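Local coordinates for single-stranded-DNA-specific exonuclease RecJ (Thermus thermophilus, PDB 2ZXP), which degrades single-stranded DNA exonucleolytically in the 5' to 3' direction, using divalent metal ions, and has no detectable activity on single-stranded RNA, at residues D82-T87 with T134-I139; K184-G189 with V216-D221; A220-L225 with Y453-P458. All blocks are in the same frame, centred on the assembly; numbering follows the deposited sequence.

Contact 1 (D82-T87 with T134-I139); sequences DADGLT and TVDCGI. With MN (manganese (II) ion), chain C; MN (manganese (II) ion), chain B.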
loop_
_atom_site.group_PDB
_atom_site.type_symbol
_atom_site.label_atom_id
_atom_site.label_comp_id
_atom_site.label_asym_id
_atom_site.label_seq_id
_atom_site.Cartn_x
_atom_site.Cartn_y
_atom_site.Cartn_z
ATOM N N ASP A 82 -6.683 5.072 -19.335
ATOM C CA ASP A 82 -6.944 4.291 -18.124
ATOM C C ASP A 82 -7.833 5.130 -17.199
ATOM O O ASP A 82 -8.166 6.268 -17.532
ATOM C CB ASP A 82 -5.651 3.850 -17.415
ATOM C CG ASP A 82 -4.773 5.005 -17.012
ATOM O OD1 ASP A 82 -3.690 4.728 -16.437
ATOM O OD2 ASP A 82 -5.152 6.182 -17.261
ATOM N N ALA A 83 -8.226 4.561 -16.060
ATOM C CA ALA A 83 -9.130 5.223 -15.120
ATOM C C ALA A 83 -8.743 6.665 -14.777
ATOM O O ALA A 83 -9.595 7.550 -14.822
ATOM C CB ALA A 83 -9.262 4.388 -13.850
ATOM N N ASP A 84 -7.477 6.889 -14.436
ATOM C CA ASP A 84 -6.993 8.219 -14.120
ATOM C C ASP A 84 -7.171 9.200 -15.313
ATOM O O ASP A 84 -7.659 10.314 -15.133
ATOM C CB ASP A 84 -5.529 8.142 -13.694
ATOM C CG ASP A 84 -5.040 9.427 -13.054
ATOM O OD1 ASP A 84 -5.750 9.993 -12.193
ATOM O OD2 ASP A 84 -3.935 9.878 -13.411
ATOM N N GLY A 85 -6.757 8.780 -16.516
ATOM C CA GLY A 85 -6.922 9.600 -17.702
ATOM C C GLY A 85 -8.411 9.862 -17.990
ATOM O O GLY A 85 -8.786 11.013 -18.243
ATOM N N LEU A 86 -9.264 8.833 -17.934
ATOM C CA LEU A 86 -10.683 9.031 -18.191
ATOM C C LEU A 86 -11.422 9.887 -17.149
ATOM O O LEU A 86 -12.205 10.757 -17.530
ATOM C CB LEU A 86 -11.405 7.692 -18.349
ATOM C CG LEU A 86 -10.876 6.802 -19.476
ATOM C CD1 LEU A 86 -11.739 5.575 -19.642
ATOM C CD2 LEU A 86 -10.842 7.599 -20.762
ATOM N N THR A 87 -11.202 9.647 -15.845
ATOM C CA THR A 87 -11.870 10.459 -14.850
ATOM C C THR A 87 -11.347 11.902 -14.954
ATOM O O THR A 87 -12.105 12.852 -14.811
ATOM C CB THR A 87 -11.662 9.901 -13.412
ATOM O OG1 THR A 87 -10.263 9.783 -13.140
ATOM C CG2 THR A 87 -12.374 8.540 -13.270
ATOM N N THR A 134 -4.071 18.294 -22.480
ATOM C CA THR A 134 -3.722 16.889 -22.307
ATOM C C THR A 134 -3.905 16.558 -20.848
ATOM O O THR A 134 -3.507 17.336 -19.991
ATOM C CB THR A 134 -2.255 16.606 -22.654
ATOM O OG1 THR A 134 -1.404 17.390 -21.796
ATOM C CG2 THR A 134 -1.992 16.926 -24.116
ATOM N N VAL A 135 -4.502 15.409 -20.566
ATOM C CA VAL A 135 -4.726 14.997 -19.192
ATOM C C VAL A 135 -3.997 13.680 -18.961
ATOM O O VAL A 135 -4.075 12.768 -19.777
ATOM C CB VAL A 135 -6.243 14.808 -18.901
ATOM C CG1 VAL A 135 -6.449 14.307 -17.503
ATOM C CG2 VAL A 135 -6.965 16.119 -19.078
ATOM N N ASP A 136 -3.282 13.601 -17.848
ATOM C CA ASP A 136 -2.542 12.404 -17.491
ATOM C C ASP A 136 -1.536 12.012 -18.578
ATOM O O ASP A 136 -1.200 10.837 -18.718
ATOM C CB ASP A 136 -3.523 11.256 -17.253
ATOM C CG ASP A 136 -2.871 10.041 -16.602
ATOM O OD1 ASP A 136 -3.258 8.919 -16.958
ATOM O OD2 ASP A 136 -1.995 10.191 -15.725
ATOM N N CYS A 137 -1.059 12.987 -19.348
ATOM C CA CYS A 137 -0.091 12.704 -20.410
ATOM C C CYS A 137 0.448 13.970 -21.066
ATOM O O CYS A 137 0.087 15.092 -20.683
ATOM C CB CYS A 137 -0.708 11.797 -21.491
ATOM S SG CYS A 137 -1.849 12.596 -22.683
ATOM N N GLY A 138 1.322 13.774 -22.053
ATOM C CA GLY A 138 1.900 14.892 -22.778
ATOM C C GLY A 138 3.148 15.507 -22.172
ATOM O O GLY A 138 3.649 16.507 -22.679
ATOM N N ILE A 139 3.657 14.938 -21.085
ATOM C CA ILE A 139 4.860 15.490 -20.474
ATOM C C ILE A 139 6.070 15.241 -21.392
ATOM O O ILE A 139 6.971 16.085 -21.479
ATOM C CB ILE A 139 5.132 14.864 -19.075
ATOM C CG1 ILE A 139 6.201 15.673 -18.330
ATOM C CG2 ILE A 139 5.583 13.422 -19.223
ATOM C CD1 ILE A 139 5.800 17.114 -18.066
HETATM MN MN MN C . -3.016 7.038 -17.262
HETATM MN MN MN B . -1.986 8.764 -14.193
HETATM O O HOH W 1 -2.291 6.367 -14.923
#
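The two-manganese active site of this DHH-family nuclease is built where Asp-82 and Asp-84, at the start of helix 83-98, meet Asp-136 of the loop that follows strand 131-134. Asp-136 bridges the two ions: its OD1 lies 1.9 Å from the manganese of chain C, and its OD2 lies 2.1 Å from the manganese of chain B. With CG anti to the backbone N (chi1 -168°), the carboxylate reaches toward the helix start and places one oxygen on each metal. Asp-82 grips the chain C ion with both oxygens, OD2 at 2.3 Å and the longer OD1 at 2.5 Å. Its carboxylate is nearly coplanar with that of Asp-136, the planes 17° apart. Asp-84 binds the chain B ion through OD2 alone, and its carboxylate plane is turned 79° from that of Asp-136. Asp-84 OD2 and Asp-136 OD2 bind the same ion and lie 3.0 Å apart, a closeness of like charges that the cation would offset. Asp-82 is also the N-cap of helix 83-98: Gly-85 N donates to its OD2 over 3.1 Å, meeting that oxygen nearly along its C-O axis. One carboxylate oxygen thus serves both the helix end and the metal, which ties the ligand's position to the first helical turn. Asp-80, the other acid of the DxD pair after strand 74-78, completes the protein ligands of the chain C ion, while His-160 and Asp-221 complete those of the chain B ion. Water 1 lies 2.5 Å from each manganese. In the second shell, His-161 hydrogen-bonds Asp-136 OD2, and Asp-84 OD1 accepts from Ala-188 N and Thr-186 OG1. Gly-85 is where the backbones come nearest, its CA 5.2 Å from that of Asp-136.

Contact 2 (K184-G189 with V216-D221); sequences KPTGAG and VGTIAD. With MN (manganese (II) ion), chain B.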
loop_
_atom_site.group_PDB
_atom_site.type_symbol
_atom_site.label_atom_id
_atom_site.label_comp_id
_atom_site.label_asym_id
_atom_site.label_seq_id
_atom_site.Cartn_x
_atom_site.Cartn_y
_atom_site.Cartn_z
ATOM N N LYS A 184 1.700 14.126 -4.231
ATOM C CA LYS A 184 1.792 13.361 -5.463
ATOM C C LYS A 184 0.431 13.192 -6.160
ATOM O O LYS A 184 -0.047 12.081 -6.344
ATOM C CB LYS A 184 2.392 11.983 -5.167
ATOM C CG LYS A 184 3.708 12.021 -4.393
ATOM C CD LYS A 184 4.916 11.761 -5.305
ATOM C CE LYS A 184 4.828 10.376 -5.991
ATOM N NZ LYS A 184 6.046 10.041 -6.813
ATOM N N PRO A 185 -0.215 14.298 -6.544
ATOM C CA PRO A 185 -1.508 14.145 -7.216
ATOM C C PRO A 185 -1.367 13.418 -8.556
ATOM O O PRO A 185 -0.323 13.492 -9.200
ATOM C CB PRO A 185 -1.985 15.590 -7.373
ATOM C CG PRO A 185 -0.685 16.354 -7.466
ATOM C CD PRO A 185 0.136 15.717 -6.380
ATOM N N THR A 186 -2.409 12.702 -8.978
ATOM C CA THR A 186 -2.359 11.995 -10.268
ATOM C C THR A 186 -2.967 12.869 -11.380
ATOM O O THR A 186 -3.252 14.050 -11.165
ATOM C CB THR A 186 -3.144 10.648 -10.216
ATOM O OG1 THR A 186 -4.524 10.894 -9.897
ATOM C CG2 THR A 186 -2.556 9.740 -9.157
ATOM N N GLY A 187 -3.170 12.282 -12.560
ATOM C CA GLY A 187 -3.759 13.017 -13.675
ATOM C C GLY A 187 -5.132 13.588 -13.317
ATOM O O GLY A 187 -5.413 14.763 -13.571
ATOM N N ALA A 188 -6.006 12.765 -12.747
ATOM C CA ALA A 188 -7.324 13.251 -12.351
ATOM C C ALA A 188 -7.165 14.268 -11.204
ATOM O O ALA A 188 -7.925 15.228 -11.106
ATOM C CB ALA A 188 -8.222 12.087 -11.920
ATOM N N GLY A 189 -6.170 14.063 -10.343
ATOM C CA GLY A 189 -5.950 15.014 -9.257
ATOM C C GLY A 189 -5.574 16.389 -9.822
ATOM O O GLY A 189 -6.053 17.444 -9.361
ATOM N N VAL A 216 -11.528 8.464 -7.728
ATOM C CA VAL A 216 -11.446 7.209 -8.458
ATOM C C VAL A 216 -10.148 7.147 -9.251
ATOM O O VAL A 216 -9.461 6.116 -9.268
ATOM C CB VAL A 216 -12.626 7.013 -9.414
ATOM C CG1 VAL A 216 -12.320 5.869 -10.354
ATOM C CG2 VAL A 216 -13.904 6.738 -8.607
ATOM N N GLY A 217 -9.777 8.253 -9.891
ATOM C CA GLY A 217 -8.522 8.238 -10.652
ATOM C C GLY A 217 -7.258 8.069 -9.807
ATOM O O GLY A 217 -6.332 7.394 -10.207
ATOM N N THR A 218 -7.228 8.715 -8.647
ATOM C CA THR A 218 -6.109 8.706 -7.712
ATOM C C THR A 218 -5.910 7.281 -7.159
ATOM O O THR A 218 -4.794 6.807 -7.017
ATOM C CB THR A 218 -6.416 9.664 -6.528
ATOM O OG1 THR A 218 -6.732 10.972 -7.028
ATOM C CG2 THR A 218 -5.228 9.752 -5.575
ATOM N N ILE A 219 -7.005 6.608 -6.834
ATOM C CA ILE A 219 -6.898 5.253 -6.329
ATOM C C ILE A 219 -6.459 4.320 -7.461
ATOM O O ILE A 219 -5.583 3.492 -7.272
ATOM C CB ILE A 219 -8.257 4.744 -5.742
ATOM C CG1 ILE A 219 -8.596 5.514 -4.448
ATOM C CG2 ILE A 219 -8.155 3.248 -5.479
ATOM C CD1 ILE A 219 -10.070 5.438 -4.031
ATOM N N ALA A 220 -7.083 4.456 -8.630
ATOM C CA ALA A 220 -6.742 3.627 -9.781
ATOM C C ALA A 220 -5.252 3.708 -10.153
ATOM O O ALA A 220 -4.689 2.738 -10.651
ATOM C CB ALA A 220 -7.592 4.032 -10.983
ATOM N N ASP A 221 -4.627 4.863 -9.935
ATOM C CA ASP A 221 -3.216 5.034 -10.260
ATOM C C ASP A 221 -2.264 4.620 -9.152
ATOM O O ASP A 221 -1.060 4.830 -9.276
ATOM C CB ASP A 221 -2.908 6.483 -10.631
ATOM C CG ASP A 221 -2.633 6.631 -12.086
ATOM O OD1 ASP A 221 -2.030 7.638 -12.498
ATOM O OD2 ASP A 221 -3.037 5.717 -12.827
HETATM MN MN MN B . -1.986 8.764 -14.193
HETATM O O HOH W 2 -4.573 12.803 -6.854
HETATM O O HOH W 1 -2.291 6.367 -14.923
#
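The start of helix 187-201 lies against the last turn of helix 211-220, with CA atoms 5.6 Å apart at Thr-186 and Thr-218 and 5.4 Å apart at Ala-188 and Gly-217. Gly-217 makes the close approach possible: Ala-188 CB rests 4.1 Å from Gly-217 CA, and a CB on Gly-217 would run into it. Thr-186, the N-cap residue of helix 187-201, points its side chain into the interface. With chi1 at 60°, its OG1 is turned to the Thr-218 side and comes 3.5 Å from Thr-218 CA. The methyl CG2 instead meets Asp-221 CB at 3.6 Å, where the two side chains run antiparallel alongside each other. Water 2 joins the segments more indirectly: it accepts from Thr-186 N and donates to Thr-218 OG1 over 2.8 Å, and that hydroxyl also hydrogen-bonds Ala-214 O within its own helix. Beyond the methyl contact, Asp-221 turns OD1 onto the chain B manganese at 2.0 Å. Thr-186 thus touches one metal ligand through its methyl and hydrogen-bonds another, Asp-84, through its hydroxyl, a second-shell place in the dinuclear manganese site of the DHH nuclease core.

Contact 3 (A220-L225 with Y453-P458); sequences ADVAPL and YGEGNP. With MN (manganese (II) ion), chain B.
Two irregular loops meet nearly backbone to backbone, the CA atoms of Leu-225 and Gly-456 lying 3.8 Å apart. Leu-225 N and Gly-456 N approach to 3.0 Å, but both are donors and no hydrogen bond joins them. Gly-456 has no side chain, and a CB there would run into Leu-225 O. Glu-455 covers the neighbouring turn: its CB lies 3.3 Å from Ala-223 O, and its CG packs over Val-222 O and Pro-224 CA. The bend at chi2 (57°) sets the carboxylate alongside Val-222, with Glu-455 OE1 3.4 Å from Val-222 CG1. Val-222 is the positive-phi residue of the Schellman motif that closes helix 211-220, directly after the manganese ligand Asp-221. The partner loop, between helix 440-448 and strand 462-466, falls in the RecJ OB family region, so the contact joins that region to the exit of a helix in the DHH nuclease core. Farther along, Leu-225 CD1 reaches Tyr-453 O at 3.8 Å and packs against Gly-454 CA, again beside a residue without a side chain. Within the loop, Gly-454 N donates to Asn-457 O over 2.8 Å, and Asn-457 ND2 hydrogen-bonds to Pro-452 O.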
loop_
_atom_site.group_PDB
_atom_site.type_symbol
_atom_site.label_atom_id
_atom_site.label_comp_id
_atom_site.label_asym_id
_atom_site.label_seq_id
_atom_site.Cartn_x
_atom_site.Cartn_y
_atom_site.Cartn_z
ATOM N N ALA A 220 -7.083 4.456 -8.630
ATOM C CA ALA A 220 -6.742 3.627 -9.781
ATOM C C ALA A 220 -5.252 3.708 -10.153
ATOM O O ALA A 220 -4.689 2.738 -10.651
ATOM C CB ALA A 220 -7.592 4.032 -10.983
ATOM N N ASP A 221 -4.627 4.863 -9.935
ATOM C CA ASP A 221 -3.216 5.034 -10.260
ATOM C C ASP A 221 -2.264 4.620 -9.152
ATOM O O ASP A 221 -1.060 4.830 -9.276
ATOM C CB ASP A 221 -2.908 6.483 -10.631
ATOM C CG ASP A 221 -2.633 6.631 -12.086
ATOM O OD1 ASP A 221 -2.030 7.638 -12.498
ATOM O OD2 ASP A 221 -3.037 5.717 -12.827
ATOM N N VAL A 222 -2.813 4.058 -8.076
ATOM C CA VAL A 222 -2.033 3.590 -6.941
ATOM C C VAL A 222 -1.118 4.680 -6.406
ATOM O O VAL A 222 0.038 4.422 -6.096
ATOM C CB VAL A 222 -1.184 2.333 -7.334
ATOM C CG1 VAL A 222 -0.664 1.620 -6.068
ATOM C CG2 VAL A 222 -2.032 1.361 -8.173
ATOM N N ALA A 223 -1.626 5.905 -6.312
ATOM C CA ALA A 223 -0.835 7.011 -5.804
ATOM C C ALA A 223 -0.806 6.923 -4.280
ATOM O O ALA A 223 -1.697 6.347 -3.658
ATOM C CB ALA A 223 -1.433 8.348 -6.238
ATOM N N PRO A 224 0.222 7.508 -3.658
ATOM C CA PRO A 224 0.332 7.463 -2.204
ATOM C C PRO A 224 -0.821 8.227 -1.562
ATOM O O PRO A 224 -1.050 9.395 -1.881
ATOM C CB PRO A 224 1.688 8.124 -1.934
ATOM C CG PRO A 224 2.440 7.965 -3.255
ATOM C CD PRO A 224 1.353 8.241 -4.250
ATOM N N LEU A 225 -1.526 7.560 -0.650
ATOM C CA LEU A 225 -2.656 8.153 0.025
ATOM C C LEU A 225 -2.347 8.852 1.350
ATOM O O LEU A 225 -2.699 8.373 2.421
ATOM C CB LEU A 225 -3.724 7.099 0.246
ATOM C CG LEU A 225 -4.226 6.345 -0.989
ATOM C CD1 LEU A 225 -5.515 5.599 -0.609
ATOM C CD2 LEU A 225 -4.515 7.333 -2.154
ATOM N N TYR A 453 -7.152 3.084 3.419
ATOM C CA TYR A 453 -5.921 2.319 3.258
ATOM C C TYR A 453 -5.557 2.291 1.785
ATOM O O TYR A 453 -6.442 2.291 0.920
ATOM C CB TYR A 453 -6.080 0.853 3.718
ATOM C CG TYR A 453 -6.218 0.716 5.208
ATOM C CD1 TYR A 453 -5.303 1.329 6.061
ATOM C CD2 TYR A 453 -7.283 0.015 5.769
ATOM C CE1 TYR A 453 -5.452 1.247 7.444
ATOM C CE2 TYR A 453 -7.447 -0.073 7.139
ATOM C CZ TYR A 453 -6.528 0.546 7.978
ATOM O OH TYR A 453 -6.680 0.494 9.356
ATOM N N GLY A 454 -4.258 2.246 1.503
ATOM C CA GLY A 454 -3.800 2.208 0.124
ATOM C C GLY A 454 -2.298 2.325 0.039
ATOM O O GLY A 454 -1.600 1.993 0.986
ATOM N N GLU A 455 -1.794 2.803 -1.092
ATOM C CA GLU A 455 -0.359 2.973 -1.276
ATOM C C GLU A 455 0.164 3.815 -0.124
ATOM O O GLU A 455 1.236 3.568 0.456
ATOM C CB GLU A 455 -0.087 3.674 -2.616
ATOM C CG GLU A 455 1.354 3.647 -3.037
ATOM C CD GLU A 455 1.889 2.221 -3.126
ATOM O OE1 GLU A 455 1.072 1.261 -3.156
ATOM O OE2 GLU A 455 3.123 2.070 -3.173
ATOM N N GLY A 456 -0.582 4.846 0.218
ATOM C CA GLY A 456 -0.120 5.641 1.343
ATOM C C GLY A 456 0.102 4.803 2.623
ATOM O O GLY A 456 1.230 4.634 3.084
ATOM N N ASN A 457 -1.000 4.302 3.184
ATOM C CA ASN A 457 -1.006 3.520 4.415
ATOM C C ASN A 457 -1.639 2.151 4.197
ATOM O O ASN A 457 -2.817 2.046 3.883
ATOM C CB ASN A 457 -1.792 4.265 5.521
ATOM C CG ASN A 457 -3.133 4.721 5.040
ATOM O OD1 ASN A 457 -4.038 5.079 5.804
ATOM N ND2 ASN A 457 -3.279 4.709 3.732
ATOM N N PRO A 458 -0.845 1.086 4.341
ATOM C CA PRO A 458 -1.317 -0.294 4.173
ATOM C C PRO A 458 -2.117 -0.644 5.412
ATOM O O PRO A 458 -1.920 -0.040 6.452
ATOM C CB PRO A 458 -0.023 -1.120 4.140
ATOM C CG PRO A 458 1.027 -0.139 3.738
ATOM C CD PRO A 458 0.623 1.138 4.423
HETATM MN MN MN B . -1.986 8.764 -14.193
HETATM O O HOH W 1 -2.291 6.367 -14.923
#

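How the contacts relate
Contacts 1 and 2 have centres about 9 Å apart and lie in the DHH nuclease core, sharing the chain B manganese and water 1. Contact 1 closes before contact 2 opens along the chain. Contact 3 begins on Ala-220 and Asp-221, where contact 2 ends, and its centre is about 10 Å from contact 2 and 18 Å from contact 1. Asp-221, common to contacts 2 and 3, binds the same ion as Asp-84 of contact 1. Thr-186 CG2 packs on Ala-223 CB, linking contacts 2 and 3. Residues 82-87, 184-189 and 216-221 thus bring three helix ends around the metals, while contact 3 reaches 228 residues onward, connecting the catalytic core to the OB region.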